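Local coordinates for protein pyroglutatmate porin OpdO (Pseudomonas aeruginosa, PDB 3SZV) that forms a beta-barrel channel of the OprD porin family and probably lets small carboxylate solutes cross the bacterial outer membrane, at residues 334-338 and 350-354. Sequence-based numbering, arbitrary orientation.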
ATOM      1  N   ARG A 334     -17.687  -0.737  -5.365  1.00 14.36           N
ATOM      2  CA  ARG A 334     -17.361  -2.146  -5.218  1.00 14.55           C
ATOM      3  C   ARG A 334     -18.100  -2.727  -4.028  1.00 17.25           C
ATOM      4  O   ARG A 334     -18.520  -2.005  -3.126  1.00 16.70           O
ATOM      5  CB  ARG A 334     -15.849  -2.355  -5.085  1.00 14.81           C
ATOM      6  CG  ARG A 334     -15.230  -1.597  -3.932  1.00 14.71           C
ATOM      7  CD  ARG A 334     -13.715  -1.719  -3.912  1.00 13.58           C
ATOM      8  NE  ARG A 334     -13.181  -0.798  -2.924  1.00 14.83           N
ATOM      9  CZ  ARG A 334     -11.913  -0.419  -2.857  1.00 15.69           C
ATOM     10  NH1 ARG A 334     -11.020  -0.932  -3.694  1.00 16.24           N
ATOM     11  NH2 ARG A 334     -11.523   0.454  -1.938  1.00 16.65           N
ATOM     12  N   TYR A 335     -18.263  -4.039  -4.053  1.00 15.01           N
ATOM     13  CA  TYR A 335     -18.995  -4.751  -3.026  1.00 14.00           C
ATOM     14  C   TYR A 335     -18.257  -6.053  -2.778  1.00 17.29           C
ATOM     15  O   TYR A 335     -17.876  -6.754  -3.728  1.00 17.26           O
ATOM     16  CB  TYR A 335     -20.419  -5.028  -3.502  1.00 18.19           C
ATOM     17  CG  TYR A 335     -21.254  -5.852  -2.550  1.00 19.50           C
ATOM     18  CD1 TYR A 335     -21.402  -7.222  -2.730  1.00 18.33           C
ATOM     19  CD2 TYR A 335     -21.919  -5.253  -1.491  1.00 20.07           C
ATOM     20  CE1 TYR A 335     -22.197  -7.982  -1.863  1.00 18.90           C
ATOM     21  CE2 TYR A 335     -22.715  -6.005  -0.624  1.00 19.30           C
ATOM     22  CZ  TYR A 335     -22.833  -7.359  -0.819  1.00 20.01           C
ATOM     23  OH  TYR A 335     -23.624  -8.087   0.054  1.00 23.50           O
ATOM     24  N   VAL A 336     -18.043  -6.368  -1.505  1.00 15.31           N
ATOM     25  CA  VAL A 336     -17.406  -7.613  -1.124  1.00 15.22           C
ATOM     26  C   VAL A 336     -18.284  -8.304  -0.091  1.00 15.87           C
ATOM     27  O   VAL A 336     -18.745  -7.680   0.861  1.00 16.80           O
ATOM     28  CB  VAL A 336     -16.012  -7.369  -0.532  1.00 13.92           C
ATOM     29  CG1 VAL A 336     -15.347  -8.692  -0.171  1.00 16.41           C
ATOM     30  CG2 VAL A 336     -15.137  -6.584  -1.510  1.00 15.89           C
ATOM     31  N   SER A 337     -18.537  -9.591  -0.310  1.00 16.49           N
ATOM     32  CA  SER A 337     -19.359 -10.387   0.601  1.00 16.13           C
ATOM     33  C   SER A 337     -18.548 -11.564   1.115  1.00 16.19           C
ATOM     34  O   SER A 337     -17.972 -12.324   0.339  1.00 16.95           O
ATOM     35  CB  SER A 337     -20.607 -10.878  -0.136  1.00 18.65           C
ATOM     36  OG  SER A 337     -21.441 -11.663   0.704  1.00 20.73           O
ATOM     37  N   GLY A 338     -18.486 -11.693   2.437  1.00 15.44           N
ATOM     38  CA  GLY A 338     -17.727 -12.761   3.063  1.00 17.79           C
ATOM     39  C   GLY A 338     -18.615 -13.676   3.889  1.00 17.55           C
ATOM     40  O   GLY A 338     -19.577 -13.234   4.520  1.00 19.62           O
ATOM     41  N   LYS A 350     -20.538 -13.936   8.909  1.00 18.91           N
ATOM     42  CA  LYS A 350     -20.745 -13.319   7.601  1.00 18.59           C
ATOM     43  C   LYS A 350     -20.639 -11.812   7.707  1.00 17.71           C
ATOM     44  O   LYS A 350     -20.993 -11.219   8.722  1.00 20.99           O
ATOM     45  CB  LYS A 350     -22.109 -13.708   7.027  1.00 24.84           C
ATOM     46  CG  LYS A 350     -23.284 -13.177   7.811  1.00 39.56           C
ATOM     47  CD  LYS A 350     -24.594 -13.705   7.245  1.00 48.91           C
ATOM     48  CE  LYS A 350     -25.787 -13.171   8.022  1.00 43.61           C
ATOM     49  NZ  LYS A 350     -27.072 -13.630   7.423  1.00 54.93           N
ATOM     50  N   GLU A 351     -20.152 -11.197   6.635  1.00 18.50           N
ATOM     51  CA  GLU A 351     -20.032  -9.749   6.587  1.00 18.97           C
ATOM     52  C   GLU A 351     -20.090  -9.290   5.147  1.00 17.24           C
ATOM     53  O   GLU A 351     -19.758 -10.033   4.227  1.00 20.40           O
ATOM     54  CB  GLU A 351     -18.705  -9.290   7.210  1.00 19.04           C
ATOM     55  CG  GLU A 351     -17.471  -9.890   6.551  1.00 18.61           C
ATOM     56  CD  GLU A 351     -16.186  -9.205   6.973  1.00 21.52           C
ATOM     57  OE1 GLU A 351     -16.259  -8.098   7.549  1.00 24.33           O
ATOM     58  OE2 GLU A 351     -15.097  -9.764   6.710  1.00 18.15           O
ATOM     59  N   TRP A 352     -20.508  -8.049   4.949  1.00 19.09           N
ATOM     60  CA  TRP A 352     -20.353  -7.454   3.631  1.00 18.75           C
ATOM     61  C   TRP A 352     -19.926  -6.007   3.761  1.00 19.26           C
ATOM     62  O   TRP A 352     -20.143  -5.370   4.802  1.00 18.73           O
ATOM     63  CB  TRP A 352     -21.628  -7.594   2.785  1.00 18.29           C
ATOM     64  CG  TRP A 352     -22.862  -6.917   3.318  1.00 18.86           C
ATOM     65  CD1 TRP A 352     -23.869  -7.506   4.039  1.00 22.58           C
ATOM     66  CD2 TRP A 352     -23.254  -5.547   3.142  1.00 18.33           C
ATOM     67  NE1 TRP A 352     -24.845  -6.589   4.332  1.00 25.14           N
ATOM     68  CE2 TRP A 352     -24.495  -5.380   3.792  1.00 22.86           C
ATOM     69  CE3 TRP A 352     -22.676  -4.444   2.500  1.00 17.96           C
ATOM     70  CZ2 TRP A 352     -25.167  -4.157   3.823  1.00 22.90           C
ATOM     71  CZ3 TRP A 352     -23.347  -3.231   2.534  1.00 19.66           C
ATOM     72  CH2 TRP A 352     -24.582  -3.099   3.186  1.00 19.65           C
ATOM     73  N   GLU A 353     -19.298  -5.503   2.707  1.00 16.74           N
ATOM     74  CA  GLU A 353     -18.861  -4.115   2.674  1.00 17.98           C
ATOM     75  C   GLU A 353     -19.075  -3.546   1.282  1.00 16.79           C
ATOM     76  O   GLU A 353     -18.755  -4.191   0.285  1.00 17.56           O
ATOM     77  CB  GLU A 353     -17.385  -4.003   3.076  1.00 16.29           C
ATOM     78  CG  GLU A 353     -16.846  -2.576   2.989  1.00 16.53           C
ATOM     79  CD  GLU A 353     -15.409  -2.427   3.481  1.00 16.68           C
ATOM     80  OE1 GLU A 353     -14.907  -3.325   4.206  1.00 16.48           O
ATOM     81  OE2 GLU A 353     -14.769  -1.408   3.129  1.00 16.28           O
ATOM     82  N   ARG A 354     -19.643  -2.349   1.232  1.00 16.05           N
ATOM     83  CA  ARG A 354     -19.766  -1.610  -0.012  1.00 16.24           C
ATOM     84  C   ARG A 354     -18.915  -0.353   0.079  1.00 17.15           C
ATOM     85  O   ARG A 354     -18.887   0.305   1.113  1.00 16.16           O
ATOM     86  CB  ARG A 354     -21.221  -1.213  -0.266  1.00 18.85           C
ATOM     87  CG  ARG A 354     -21.380  -0.409  -1.537  1.00 20.37           C
ATOM     88  CD  ARG A 354     -22.592   0.517  -1.511  1.00 35.42           C
ATOM     89  NE  ARG A 354     -22.746   1.279  -0.267  1.00 38.26           N
ATOM     90  CZ  ARG A 354     -21.949   2.269   0.142  1.00 62.61           C
ATOM     91  NH1 ARG A 354     -20.883   2.641  -0.566  1.00 23.94           N
ATOM     92  NH2 ARG A 354     -22.215   2.887   1.287  1.00 35.71           N
TER
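Tyr335 reaches diagonally to Trp352, two residues before its directly paired partner, Arg354, on the facing strand. Following the tyrosine outward, CB sends CG anti to the backbone N (chi1 176°), which lays the ring along the strand toward the tryptophan. CG and CD2 pass near the carbonyl oxygen of Glu353, with CD2 3.8 Å from Glu353 O. The CD2 edge also runs by the CB of Arg354. Further out, CE2 of Tyr335 packs against CE3 of Trp352 at 3.5 Å, CZ comes close to the tryptophan CB, and the hydroxyl ends close to where that side chain leaves the backbone, Tyr335 OH to Trp352 CB being 3.4 Å. The ring planes are inclined at 33°, with centroids 5.7 Å apart, and the two side chains meet at an oblique angle.

Segments 334-338 and 350-354 run antiparallel, their axes 4.7 Å apart at closest approach. Val336 and Glu353 exchange two backbone hydrogen bonds, Val336 N to Glu353 O and Glu353 N to Val336 O, each 2.9 Å, and Gly338 and Glu351 exchange two more. Alongside them, CA-H...O contacts such as Trp352 CA to Val336 O fill in the ladder.

On the opposite face, with Val336, the carboxylate of Glu353 turns away from strand 329-343: OE1 accepts from Gly303 N, and OE2 from Ile302 N and Asn355 ND2. That grip ties a loop to the barrel wall.

Strands 329-343 and 346-361 form one hairpin of the barrel; strand 311-320 flanks it beyond Tyr335, whose ring also meets Trp313, and strand 371-381 lies beyond Trp352.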